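Local coordinates for protein racemase, putative (Roseobacter denitrificans, PDB 3TCS) that binds magnesium in a mandelate racemase-like barrel and probably acts as a racemase or a hydro-lyase, at residues Phe38-Thr43 against Gln48-Val53; Ala110-Arg115 against Gly285-Thr290; Glu232-Pro235 against Ala240-Lys243; Pro263-Met268 against Leu291-Met296. All blocks are in the same frame, centred on the assembly; numbering follows the deposited sequence.

Interaction 1. Residues Phe38-Thr43 against Gln48-Val53; sequences FVRVTT and QGWGQV
V39 and G51 exchange a pair of backbone hydrogen bonds, the shorter running 2.7 Å from G51 N to V39 O. Its partner, V39 N to G51 O at 2.9 Å, is nearly straight, yet the donor stands above the G51 carbonyl plane. V41 and G49 repeat the exchange, with V41 N 2.9 Å from G49 O and G49 N 3.1 Å from V41 O. Past the backbone, Q48 NE2 donates to T42 OG1 at 3.0 Å, with the hydroxyl oxygen lying in the amide plane.

The two strand directions differ by 153°, which identifies an antiparallel beta hairpin at one margin of the four-stranded sheet in the N-terminal domain of this enolase-like family. V39 and V41 share one face of it, turned to helices 58-73 and 98-119.

On the other face, the R40/W50 non-hydrogen-bonded pairing sets R40 CB over the six-membered ring of W50, 3.9 Å from the centroid and 6° off the normal; CG, anti to the backbone nitrogen (chi1 177°), carries the chain on along the indole, CD reaching CZ2. R40 NH1 and W50 NE1 both donate to one water, while R40 NE forms a salt bridge with E29. Q48 NE2 lies over one guanidinium face, toward its rim, a contact of two donors and not a bond. F38 CB adjoins the W50 rim, and F38 CE1 is 3.3 Å from Q52 OE1, which also accepts from L313 N.

Interaction 2. Residues Ala110-Arg115 against Gly285-Thr290; sequences AIWDLR and GGICRT
Where I287 and C288 meet the indole of W112, their helix is fastened at its start by G286 O, which accepts two bonds from T290. The hydroxyl T290 OG1 lies 2.7 Å from G286 O, and the amide T290 N lies 3.0 Å from the same oxygen. The two donors approach from opposite faces of the carbonyl plane, so this buried oxygen is gripped from both sides.

Within residues 110-115, W112 alone makes the contact. On one ring face I287 makes a CH-pi contact: CG2 stands 3.9 Å from the centroid of the five-membered ring, 24° off its normal. I287 CB closes in beside it, 3.5 Å from W112 CD1. The backbone brings I287 CB to the ring, and chi1 of -67°, with CG2 anti to the amide nitrogen, lays CG2 over the pyrrole part. C288 comes from another direction, its SG 3.6 Å from W112 NE1; seen from the centroid of the five-membered ring the sulfur lies 79° off the normal, a sulfur-aromatic contact at the edge. Over the opposite indole face lies R115 NH1, so the ring is held between an aliphatic branch and a guanidinium.

D108, one turn before W112, accepts from I287 N and C288 N and, weakly, from W112 NE1. The arrangement docks the N-terminal domain on the start of a barrel helix, the two-domain architecture of the enolase superfamily.

Interaction 3. Residues Glu232-Pro235 against Ala240-Lys243; sequences EPCP and AQTK
The Q241 amide meets the P235 ring obliquely, its oxygen leading: Q241 OE1 comes to 3.5 Å from P235 CD. The same oxygen is 3.8 Å from C234 CB. Both carbons lie on one side of the amide plane and out of it, so the contact is tilted and neither carbon sits squarely over the amide. Q241 reaches this position with CG anti to its carbonyl carbon (chi1 -79°) and an extended chain beyond, while its own CB rests 3.9 Å from C234 CB.

C234 points toward the helix, and its sulfur finishes alongside the backbone there, SG lying 3.9 Å from Q241 O. That distance is one of van der Waals packing. The polar link is made by a water instead. The water donates to C234 O at 2.6 Å and is hydrogen-bonded to T242 OG1 at 2.7 Å, bridging loop and helix where the direct approach of T242 OG1 to P235 O is a long 4.1 Å. Two short bonds tie it to both segments. The P233 ring adds only a loose touch on the T242 methyl.

In the family's barrel, residues 232-235 leave strand 229-231, whose last residue, E231, binds magnesium, and the chain then turns into helix 239-248. T242 O accepts from T246 OG1, and T246 belongs to a second magnesium site. P233 also packs on A215 of helix 212-224 and on V253 of strand 252-255, while C234 and Q241 both touch P212, so the loop is wedged between two barrel helices and the next strand.

Interaction 4. Residues Pro263-Met268 against Leu291-Met296; sequences PTWQRM and LRVVEM
V293 presses both of its methyl groups on one face of the W265 indole. CG1, anti to the backbone nitrogen (chi1 173°), lies 3.6 Å from W265 CE3 on the six-membered part. CG2 takes the other half, 3.7 Å from the centroid of the five-membered ring and 14° off its normal, a CH-pi contact over the face. The forked end thus spans the ring junction, and the valine and indole side chains cross at about a right angle. Over the opposite face, toward the rim, lies CE of M268 from the same helix as W265, while W265 NE1 donates to D259 O; packing on both sides and a bond at the nitrogen fix the tilt of the indole.

One turn on, M296 runs out extended beyond CG and passes over the backbone of helix 262-270. Its SD is 4.0 Å from W265 CB and 3.7 Å from Q266 N. The terminal methyl carries on to the glutamine amide, M296 CE standing 3.6 Å from Q266 OE1. Q266 is bent at its second torsion, which brings its amide back over the methionine; Q266 NE2 is held by D270.

The helix segments run nearly parallel, their axes 17° apart in direction and 10.2 Å at closest approach, as successive outer helices of the barrel. L284, in the loop leading from strand 276-277 into helix 287-300, touches both W265 and V293; on the far side of helix 262-270, R267 packs on R267 of the second subunit.

Overall arrangement
Interactions 1 and 2 adjoin, with centres 10 Å apart: D113 OD2 from helix 98-119 accepts from W50 N, and A110 and L114 pack on the hairpin. Interaction 2 passes directly into interaction 4 along helix 287-300, whose start meets the N-terminal domain and whose next turns meet helix 262-270; their centres are 17 Å apart. Interaction 3 lies 17 Å from interaction 4 between centres and 36 Å from interaction 1, across the centre of the chain. It is also the nearest to the active site: the P233 side chain is about 9 Å from a magnesium ion and about 10 Å from D-alanine, against about 11 and 12 Å for W265 in interaction 4.

Interaction 1. Residues Phe38-Thr43 against Gln48-Val53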
loop_
_atom_site.group_PDB
_atom_site.type_symbol
_atom_site.label_atom_id
_atom_site.label_comp_id
_atom_site.label_asym_id
_atom_site.label_seq_id
_atom_site.Cartn_x
_atom_site.Cartn_y
_atom_site.Cartn_z
ATOM N N PHE B 38 16.789 -9.034 -8.989
ATOM C CA PHE B 38 16.928 -10.361 -8.402
ATOM C C PHE B 38 17.537 -10.270 -7.013
ATOM O O PHE B 38 18.281 -9.334 -6.707
ATOM C CB PHE B 38 17.787 -11.242 -9.311
ATOM C CG PHE B 38 17.176 -11.474 -10.664
ATOM C CD1 PHE B 38 16.052 -12.286 -10.802
ATOM C CD2 PHE B 38 17.691 -10.846 -11.790
ATOM C CE1 PHE B 38 15.445 -12.468 -12.042
ATOM C CE2 PHE B 38 17.090 -11.020 -13.044
ATOM C CZ PHE B 38 15.965 -11.833 -13.168
ATOM N N VAL B 39 17.216 -11.245 -6.175
ATOM C CA VAL B 39 17.707 -11.265 -4.807
ATOM C C VAL B 39 18.481 -12.538 -4.512
ATOM O O VAL B 39 18.063 -13.626 -4.889
ATOM C CB VAL B 39 16.534 -11.186 -3.804
ATOM C CG1 VAL B 39 17.065 -11.142 -2.371
ATOM C CG2 VAL B 39 15.670 -9.965 -4.107
ATOM N N ARG B 40 19.617 -12.404 -3.841
ATOM C CA ARG B 40 20.382 -13.576 -3.461
ATOM C C ARG B 40 20.515 -13.543 -1.949
ATOM O O ARG B 40 20.908 -12.524 -1.381
ATOM C CB ARG B 40 21.779 -13.579 -4.100
ATOM C CG ARG B 40 22.622 -14.772 -3.655
ATOM C CD ARG B 40 23.922 -14.901 -4.450
ATOM N NE ARG B 40 24.829 -13.783 -4.213
ATOM C CZ ARG B 40 25.955 -13.582 -4.891
ATOM N NH1 ARG B 40 26.311 -14.429 -5.848
ATOM N NH2 ARG B 40 26.722 -12.535 -4.618
ATOM N N VAL B 41 20.155 -14.638 -1.288
ATOM C CA VAL B 41 20.286 -14.701 0.160
ATOM C C VAL B 41 21.377 -15.703 0.493
ATOM O O VAL B 41 21.580 -16.675 -0.236
ATOM C CB VAL B 41 18.972 -15.124 0.860
ATOM C CG1 VAL B 41 17.892 -14.062 0.624
ATOM C CG2 VAL B 41 18.514 -16.489 0.356
ATOM N N THR B 42 22.083 -15.451 1.591
ATOM C CA THR B 42 23.163 -16.320 2.033
ATOM C C THR B 42 22.994 -16.636 3.514
ATOM O O THR B 42 22.864 -15.726 4.330
ATOM C CB THR B 42 24.539 -15.637 1.853
ATOM O OG1 THR B 42 24.691 -15.206 0.495
ATOM C CG2 THR B 42 25.661 -16.608 2.201
ATOM N N THR B 43 22.982 -17.917 3.863
ATOM C CA THR B 43 22.857 -18.292 5.266
ATOM C C THR B 43 24.260 -18.299 5.876
ATOM O O THR B 43 25.254 -18.172 5.159
ATOM C CB THR B 43 22.180 -19.672 5.429
ATOM O OG1 THR B 43 22.760 -20.607 4.518
ATOM C CG2 THR B 43 20.692 -19.567 5.152
ATOM N N GLN B 48 23.330 -20.486 -0.584
ATOM C CA GLN B 48 22.673 -19.359 -1.237
ATOM C C GLN B 48 21.447 -19.739 -2.056
ATOM O O GLN B 48 21.338 -20.857 -2.560
ATOM C CB GLN B 48 23.670 -18.623 -2.133
ATOM C CG GLN B 48 24.858 -18.035 -1.374
ATOM C CD GLN B 48 25.833 -17.321 -2.283
ATOM O OE1 GLN B 48 26.321 -17.894 -3.254
ATOM N NE2 GLN B 48 26.125 -16.063 -1.970
ATOM N N GLY B 49 20.528 -18.786 -2.173
ATOM C CA GLY B 49 19.313 -18.992 -2.941
ATOM C C GLY B 49 19.007 -17.727 -3.719
ATOM O O GLY B 49 19.360 -16.632 -3.284
ATOM N N TRP B 50 18.352 -17.877 -4.866
ATOM C CA TRP B 50 18.005 -16.746 -5.718
ATOM C C TRP B 50 16.501 -16.551 -5.866
ATOM O O TRP B 50 15.761 -17.502 -6.107
ATOM C CB TRP B 50 18.604 -16.926 -7.114
ATOM C CG TRP B 50 20.071 -16.638 -7.194
ATOM C CD1 TRP B 50 21.100 -17.497 -6.927
ATOM C CD2 TRP B 50 20.671 -15.392 -7.567
ATOM N NE1 TRP B 50 22.307 -16.860 -7.115
ATOM C CE2 TRP B 50 22.071 -15.568 -7.508
ATOM C CE3 TRP B 50 20.160 -14.143 -7.945
ATOM C CZ2 TRP B 50 22.971 -14.538 -7.815
ATOM C CZ3 TRP B 50 21.054 -13.116 -8.252
ATOM C CH2 TRP B 50 22.445 -13.323 -8.185
ATOM N N GLY B 51 16.067 -15.302 -5.742
ATOM C CA GLY B 51 14.662 -14.983 -5.886
ATOM C C GLY B 51 14.543 -13.721 -6.716
ATOM O O GLY B 51 15.511 -13.278 -7.335
ATOM N N GLN B 52 13.360 -13.124 -6.722
ATOM C CA GLN B 52 13.154 -11.915 -7.498
ATOM C C GLN B 52 12.070 -11.052 -6.874
ATOM O O GLN B 52 11.085 -11.571 -6.372
ATOM C CB GLN B 52 12.734 -12.290 -8.923
ATOM C CG GLN B 52 12.513 -11.095 -9.832
ATOM C CD GLN B 52 11.696 -11.446 -11.056
ATOM O OE1 GLN B 52 12.122 -12.236 -11.902
ATOM N NE2 GLN B 52 10.507 -10.859 -11.156
ATOM N N VAL B 53 12.252 -9.736 -6.887
ATOM C CA VAL B 53 11.211 -8.860 -6.360
ATOM C C VAL B 53 10.250 -8.671 -7.531
ATOM O O VAL B 53 10.553 -9.061 -8.657
ATOM C CB VAL B 53 11.760 -7.472 -5.918
ATOM C CG1 VAL B 53 12.764 -7.636 -4.790
ATOM C CG2 VAL B 53 12.382 -6.750 -7.103
HETATM O O HOH W 1 25.314 -17.245 -6.543
#

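Interaction 2. Residues Ala110-Arg115 against Gly285-Thr290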
loop_
_atom_site.group_PDB
_atom_site.type_symbol
_atom_site.label_atom_id
_atom_site.label_comp_id
_atom_site.label_asym_id
_atom_site.label_seq_id
_atom_site.Cartn_x
_atom_site.Cartn_y
_atom_site.Cartn_z
ATOM N N ALA B 110 13.765 -16.146 -2.714
ATOM C CA ALA B 110 15.174 -16.552 -2.673
ATOM C C ALA B 110 15.348 -17.638 -1.607
ATOM O O ALA B 110 16.149 -18.565 -1.759
ATOM C CB ALA B 110 16.066 -15.347 -2.348
ATOM N N ILE B 111 14.587 -17.519 -0.525
ATOM C CA ILE B 111 14.647 -18.494 0.552
ATOM C C ILE B 111 14.100 -19.836 0.066
ATOM O O ILE B 111 14.644 -20.881 0.403
ATOM C CB ILE B 111 13.868 -17.984 1.795
ATOM C CG1 ILE B 111 14.659 -16.844 2.443
ATOM C CG2 ILE B 111 13.619 -19.116 2.781
ATOM C CD1 ILE B 111 13.958 -16.181 3.616
ATOM N N TRP B 112 13.042 -19.824 -0.741
ATOM C CA TRP B 112 12.517 -21.094 -1.237
ATOM C C TRP B 112 13.511 -21.770 -2.179
ATOM O O TRP B 112 13.646 -22.991 -2.172
ATOM C CB TRP B 112 11.160 -20.897 -1.922
ATOM C CG TRP B 112 10.062 -20.699 -0.920
ATOM C CD1 TRP B 112 9.506 -19.515 -0.528
ATOM C CD2 TRP B 112 9.434 -21.719 -0.131
ATOM N NE1 TRP B 112 8.571 -19.734 0.460
ATOM C CE2 TRP B 112 8.506 -21.078 0.719
ATOM C CE3 TRP B 112 9.566 -23.114 -0.062
ATOM C CZ2 TRP B 112 7.710 -21.786 1.631
ATOM C CZ3 TRP B 112 8.774 -23.818 0.847
ATOM C CH2 TRP B 112 7.858 -23.150 1.679
ATOM N N ASP B 113 14.215 -20.976 -2.981
ATOM C CA ASP B 113 15.221 -21.516 -3.888
ATOM C C ASP B 113 16.325 -22.157 -3.044
ATOM O O ASP B 113 16.816 -23.247 -3.356
ATOM C CB ASP B 113 15.812 -20.391 -4.736
ATOM C CG ASP B 113 16.799 -20.897 -5.767
ATOM O OD1 ASP B 113 16.411 -21.765 -6.570
ATOM O OD2 ASP B 113 17.958 -20.426 -5.777
ATOM N N LEU B 114 16.712 -21.472 -1.972
ATOM C CA LEU B 114 17.754 -21.971 -1.079
ATOM C C LEU B 114 17.345 -23.314 -0.481
ATOM O O LEU B 114 18.145 -24.241 -0.421
ATOM C CB LEU B 114 18.021 -20.964 0.048
ATOM C CG LEU B 114 18.915 -21.403 1.217
ATOM C CD1 LEU B 114 20.288 -21.796 0.717
ATOM C CD2 LEU B 114 19.033 -20.267 2.214
ATOM N N ARG B 115 16.096 -23.413 -0.043
ATOM C CA ARG B 115 15.592 -24.649 0.549
ATOM C C ARG B 115 15.606 -25.782 -0.465
ATOM O O ARG B 115 16.030 -26.896 -0.158
ATOM C CB ARG B 115 14.170 -24.439 1.078
ATOM C CG ARG B 115 14.091 -23.585 2.343
ATOM C CD ARG B 115 12.649 -23.184 2.661
ATOM N NE ARG B 115 12.530 -22.553 3.977
ATOM C CZ ARG B 115 11.395 -22.077 4.481
ATOM N NH1 ARG B 115 10.271 -22.150 3.779
ATOM N NH2 ARG B 115 11.376 -21.539 5.695
ATOM N N GLY B 285 3.643 -10.601 -1.865
ATOM C CA GLY B 285 4.651 -10.719 -0.823
ATOM C C GLY B 285 5.416 -12.028 -0.782
ATOM O O GLY B 285 6.197 -12.260 0.139
ATOM N N GLY B 286 5.204 -12.891 -1.767
ATOM C CA GLY B 286 5.947 -14.135 -1.790
ATOM C C GLY B 286 5.121 -15.400 -1.724
ATOM O O GLY B 286 3.890 -15.358 -1.645
ATOM N N ILE B 287 5.821 -16.531 -1.759
ATOM C CA ILE B 287 5.201 -17.850 -1.706
ATOM C C ILE B 287 4.428 -18.086 -0.406
ATOM O O ILE B 287 3.265 -18.485 -0.433
ATOM C CB ILE B 287 6.271 -18.956 -1.855
ATOM C CG1 ILE B 287 6.869 -18.912 -3.267
ATOM C CG2 ILE B 287 5.667 -20.324 -1.561
ATOM C CD1 ILE B 287 5.883 -19.245 -4.371
ATOM N N CYS B 288 5.072 -17.847 0.731
ATOM C CA CYS B 288 4.414 -18.062 2.016
ATOM C C CYS B 288 3.085 -17.325 2.114
ATOM O O CYS B 288 2.067 -17.906 2.486
ATOM C CB CYS B 288 5.325 -17.628 3.163
ATOM S SG CYS B 288 6.758 -18.686 3.370
ATOM N N ARG B 289 3.088 -16.044 1.773
ATOM C CA ARG B 289 1.864 -15.266 1.848
ATOM C C ARG B 289 0.851 -15.712 0.797
ATOM O O ARG B 289 -0.352 -15.708 1.052
ATOM C CB ARG B 289 2.198 -13.774 1.738
ATOM C CG ARG B 289 2.890 -13.238 3.010
ATOM C CD ARG B 289 3.486 -11.858 2.798
ATOM N NE ARG B 289 2.505 -10.937 2.239
ATOM C CZ ARG B 289 1.622 -10.243 2.950
ATOM N NH1 ARG B 289 1.586 -10.344 4.275
ATOM N NH2 ARG B 289 0.759 -9.455 2.323
ATOM N N THR B 290 1.325 -16.119 -0.376
ATOM C CA THR B 290 0.404 -16.595 -1.404
ATOM C C THR B 290 -0.264 -17.890 -0.919
ATOM O O THR B 290 -1.453 -18.111 -1.157
ATOM C CB THR B 290 1.129 -16.856 -2.742
ATOM O OG1 THR B 290 1.679 -15.624 -3.230
ATOM C CG2 THR B 290 0.156 -17.410 -3.774
#

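Interaction 3. Residues Glu232-Pro235 against Ala240-Lys243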
loop_
_atom_site.group_PDB
_atom_site.type_symbol
_atom_site.label_atom_id
_atom_site.label_comp_id
_atom_site.label_asym_id
_atom_site.label_seq_id
_atom_site.Cartn_x
_atom_site.Cartn_y
_atom_site.Cartn_z
ATOM N N GLU B 232 -11.579 -9.321 -13.766
ATOM C CA GLU B 232 -11.617 -7.953 -13.254
ATOM C C GLU B 232 -12.583 -7.047 -14.014
ATOM O O GLU B 232 -12.186 -6.041 -14.609
ATOM C CB GLU B 232 -10.202 -7.371 -13.295
ATOM C CG GLU B 232 -9.963 -6.228 -12.330
ATOM C CD GLU B 232 -8.502 -5.808 -12.300
ATOM O OE1 GLU B 232 -7.647 -6.681 -12.048
ATOM O OE2 GLU B 232 -8.211 -4.614 -12.526
ATOM N N PRO B 233 -13.878 -7.391 -13.996
ATOM C CA PRO B 233 -14.876 -6.585 -14.700
ATOM C C PRO B 233 -15.009 -5.156 -14.181
ATOM O O PRO B 233 -15.180 -4.223 -14.968
ATOM C CB PRO B 233 -16.161 -7.387 -14.514
ATOM C CG PRO B 233 -15.949 -8.067 -13.195
ATOM C CD PRO B 233 -14.510 -8.521 -13.295
ATOM N N CYS B 234 -14.927 -4.995 -12.860
ATOM C CA CYS B 234 -15.070 -3.684 -12.228
ATOM C C CYS B 234 -13.826 -3.267 -11.455
ATOM O O CYS B 234 -12.935 -4.084 -11.211
ATOM C CB CYS B 234 -16.255 -3.707 -11.255
ATOM S SG CYS B 234 -17.804 -4.320 -11.950
ATOM N N PRO B 235 -13.745 -1.981 -11.061
ATOM C CA PRO B 235 -12.582 -1.510 -10.300
ATOM C C PRO B 235 -12.304 -2.540 -9.205
ATOM O O PRO B 235 -13.180 -2.847 -8.394
ATOM C CB PRO B 235 -13.057 -0.171 -9.753
ATOM C CG PRO B 235 -13.899 0.349 -10.899
ATOM C CD PRO B 235 -14.696 -0.879 -11.311
ATOM N N ALA B 240 -17.853 -5.015 -3.710
ATOM C CA ALA B 240 -19.298 -5.146 -3.877
ATOM C C ALA B 240 -19.727 -5.081 -5.346
ATOM O O ALA B 240 -20.648 -5.785 -5.759
ATOM C CB ALA B 240 -20.016 -4.067 -3.070
ATOM N N GLN B 241 -19.070 -4.230 -6.128
ATOM C CA GLN B 241 -19.388 -4.107 -7.547
ATOM C C GLN B 241 -19.060 -5.413 -8.265
ATOM O O GLN B 241 -19.866 -5.937 -9.034
ATOM C CB GLN B 241 -18.587 -2.966 -8.179
ATOM C CG GLN B 241 -19.140 -1.578 -7.896
ATOM C CD GLN B 241 -18.292 -0.486 -8.516
ATOM O OE1 GLN B 241 -17.759 -0.645 -9.617
ATOM N NE2 GLN B 241 -18.173 0.636 -7.817
ATOM N N THR B 242 -17.868 -5.935 -8.005
ATOM C CA THR B 242 -17.437 -7.185 -8.613
ATOM C C THR B 242 -18.399 -8.315 -8.239
ATOM O O THR B 242 -18.784 -9.129 -9.085
ATOM C CB THR B 242 -16.015 -7.556 -8.143
ATOM O OG1 THR B 242 -15.111 -6.492 -8.477
ATOM C CG2 THR B 242 -15.551 -8.850 -8.803
ATOM N N LYS B 243 -18.785 -8.361 -6.968
ATOM C CA LYS B 243 -19.690 -9.393 -6.485
ATOM C C LYS B 243 -21.037 -9.354 -7.203
ATOM O O LYS B 243 -21.631 -10.394 -7.474
ATOM C CB LYS B 243 -19.895 -9.242 -4.973
ATOM C CG LYS B 243 -20.895 -10.221 -4.374
ATOM C CD LYS B 243 -20.958 -10.067 -2.861
ATOM C CE LYS B 243 -22.141 -10.812 -2.261
ATOM N NZ LYS B 243 -22.044 -12.285 -2.424
HETATM O O HOH W 2 -13.470 -6.589 -10.589
#

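Interaction 4. Residues Pro263-Met268 against Leu291-Met296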
loop_
_atom_site.group_PDB
_atom_site.type_symbol
_atom_site.label_atom_id
_atom_site.label_comp_id
_atom_site.label_asym_id
_atom_site.label_seq_id
_atom_site.Cartn_x
_atom_site.Cartn_y
_atom_site.Cartn_z
ATOM N N PRO B 263 -6.015 -9.258 4.885
ATOM C CA PRO B 263 -7.383 -9.143 5.403
ATOM C C PRO B 263 -8.384 -8.827 4.285
ATOM O O PRO B 263 -9.550 -9.210 4.361
ATOM C CB PRO B 263 -7.277 -8.037 6.457
ATOM C CG PRO B 263 -6.030 -7.282 6.073
ATOM C CD PRO B 263 -5.099 -8.360 5.607
ATOM N N THR B 264 -7.928 -8.141 3.239
ATOM C CA THR B 264 -8.803 -7.827 2.117
ATOM C C THR B 264 -9.071 -9.123 1.351
ATOM O O THR B 264 -10.181 -9.352 0.867
ATOM C CB THR B 264 -8.167 -6.783 1.179
ATOM O OG1 THR B 264 -8.040 -5.541 1.880
ATOM C CG2 THR B 264 -9.028 -6.569 -0.053
ATOM N N TRP B 265 -8.046 -9.964 1.242
ATOM C CA TRP B 265 -8.194 -11.253 0.579
ATOM C C TRP B 265 -9.237 -12.078 1.338
ATOM O O TRP B 265 -10.107 -12.711 0.733
ATOM C CB TRP B 265 -6.862 -12.010 0.566
ATOM C CG TRP B 265 -6.091 -11.815 -0.693
ATOM C CD1 TRP B 265 -4.908 -11.153 -0.842
ATOM C CD2 TRP B 265 -6.461 -12.281 -1.996
ATOM N NE1 TRP B 265 -4.517 -11.175 -2.160
ATOM C CE2 TRP B 265 -5.453 -11.861 -2.890
ATOM C CE3 TRP B 265 -7.550 -13.011 -2.495
ATOM C CZ2 TRP B 265 -5.499 -12.147 -4.259
ATOM C CZ3 TRP B 265 -7.596 -13.294 -3.858
ATOM C CH2 TRP B 265 -6.574 -12.862 -4.723
ATOM N N GLN B 266 -9.147 -12.062 2.665
ATOM C CA GLN B 266 -10.095 -12.804 3.492
ATOM C C GLN B 266 -11.519 -12.290 3.259
ATOM O O GLN B 266 -12.468 -13.073 3.160
ATOM C CB GLN B 266 -9.737 -12.666 4.976
ATOM C CG GLN B 266 -10.536 -13.584 5.891
ATOM C CD GLN B 266 -10.066 -15.024 5.827
ATOM O OE1 GLN B 266 -8.948 -15.343 6.233
ATOM N NE2 GLN B 266 -10.917 -15.901 5.310
ATOM N N ARG B 267 -11.671 -10.972 3.173
ATOM C CA ARG B 267 -12.987 -10.386 2.945
ATOM C C ARG B 267 -13.534 -10.777 1.572
ATOM O O ARG B 267 -14.699 -11.152 1.441
ATOM C CB ARG B 267 -12.918 -8.864 3.047
ATOM C CG ARG B 267 -14.271 -8.188 2.947
ATOM C CD ARG B 267 -14.131 -6.689 2.740
ATOM N NE ARG B 267 -15.434 -6.048 2.597
ATOM C CZ ARG B 267 -15.628 -4.868 2.017
ATOM N NH1 ARG B 267 -14.601 -4.191 1.516
ATOM N NH2 ARG B 267 -16.853 -4.365 1.934
ATOM N N MET B 268 -12.685 -10.684 0.551
ATOM C CA MET B 268 -13.077 -11.022 -0.822
ATOM C C MET B 268 -13.571 -12.464 -0.928
ATOM O O MET B 268 -14.597 -12.745 -1.557
ATOM C CB MET B 268 -11.885 -10.841 -1.770
ATOM C CG MET B 268 -12.223 -11.035 -3.246
ATOM S SD MET B 268 -10.765 -11.400 -4.261
ATOM C CE MET B 268 -9.697 -10.005 -3.844
ATOM N N LEU B 291 0.498 -18.737 -0.231
ATOM C CA LEU B 291 -0.047 -19.990 0.292
ATOM C C LEU B 291 -1.165 -19.730 1.310
ATOM O O LEU B 291 -2.066 -20.554 1.479
ATOM C CB LEU B 291 1.060 -20.833 0.928
ATOM C CG LEU B 291 2.068 -21.425 -0.067
ATOM C CD1 LEU B 291 3.154 -22.189 0.681
ATOM C CD2 LEU B 291 1.341 -22.342 -1.040
ATOM N N ARG B 292 -1.107 -18.589 1.991
ATOM C CA ARG B 292 -2.155 -18.254 2.951
ATOM C C ARG B 292 -3.443 -17.974 2.182
ATOM O O ARG B 292 -4.526 -18.364 2.614
ATOM C CB ARG B 292 -1.771 -17.030 3.782
ATOM C CG ARG B 292 -0.560 -17.249 4.663
ATOM C CD ARG B 292 -0.331 -16.064 5.579
ATOM N NE ARG B 292 1.059 -15.988 6.019
ATOM C CZ ARG B 292 1.555 -14.999 6.758
ATOM N NH1 ARG B 292 0.765 -14.004 7.144
ATOM N NH2 ARG B 292 2.842 -14.991 7.089
ATOM N N VAL B 293 -3.322 -17.308 1.036
ATOM C CA VAL B 293 -4.490 -17.017 0.214
ATOM C C VAL B 293 -4.996 -18.319 -0.406
ATOM O O VAL B 293 -6.200 -18.546 -0.490
ATOM C CB VAL B 293 -4.159 -15.994 -0.892
ATOM C CG1 VAL B 293 -5.342 -15.842 -1.850
ATOM C CG2 VAL B 293 -3.835 -14.647 -0.254
ATOM N N VAL B 294 -4.070 -19.172 -0.831
ATOM C CA VAL B 294 -4.433 -20.461 -1.414
ATOM C C VAL B 294 -5.276 -21.262 -0.415
ATOM O O VAL B 294 -6.259 -21.907 -0.791
ATOM C CB VAL B 294 -3.175 -21.274 -1.786
ATOM C CG1 VAL B 294 -3.550 -22.709 -2.127
ATOM C CG2 VAL B 294 -2.472 -20.620 -2.970
ATOM N N GLU B 295 -4.890 -21.220 0.858
ATOM C CA GLU B 295 -5.632 -21.943 1.890
ATOM C C GLU B 295 -7.015 -21.316 2.129
ATOM O O GLU B 295 -7.996 -22.031 2.320
ATOM C CB GLU B 295 -4.815 -21.980 3.185
ATOM C CG GLU B 295 -5.516 -22.606 4.391
ATOM C CD GLU B 295 -6.078 -24.002 4.133
ATOM O OE1 GLU B 295 -5.500 -24.766 3.327
ATOM O OE2 GLU B 295 -7.105 -24.345 4.762
ATOM N N MET B 296 -7.096 -19.987 2.124
ATOM C CA MET B 296 -8.390 -19.320 2.303
ATOM C C MET B 296 -9.323 -19.816 1.208
ATOM O O MET B 296 -10.478 -20.164 1.458
ATOM C CB MET B 296 -8.271 -17.806 2.147
ATOM C CG MET B 296 -7.480 -17.080 3.206
ATOM S SD MET B 296 -7.395 -15.328 2.776
ATOM C CE MET B 296 -6.229 -14.741 4.013
#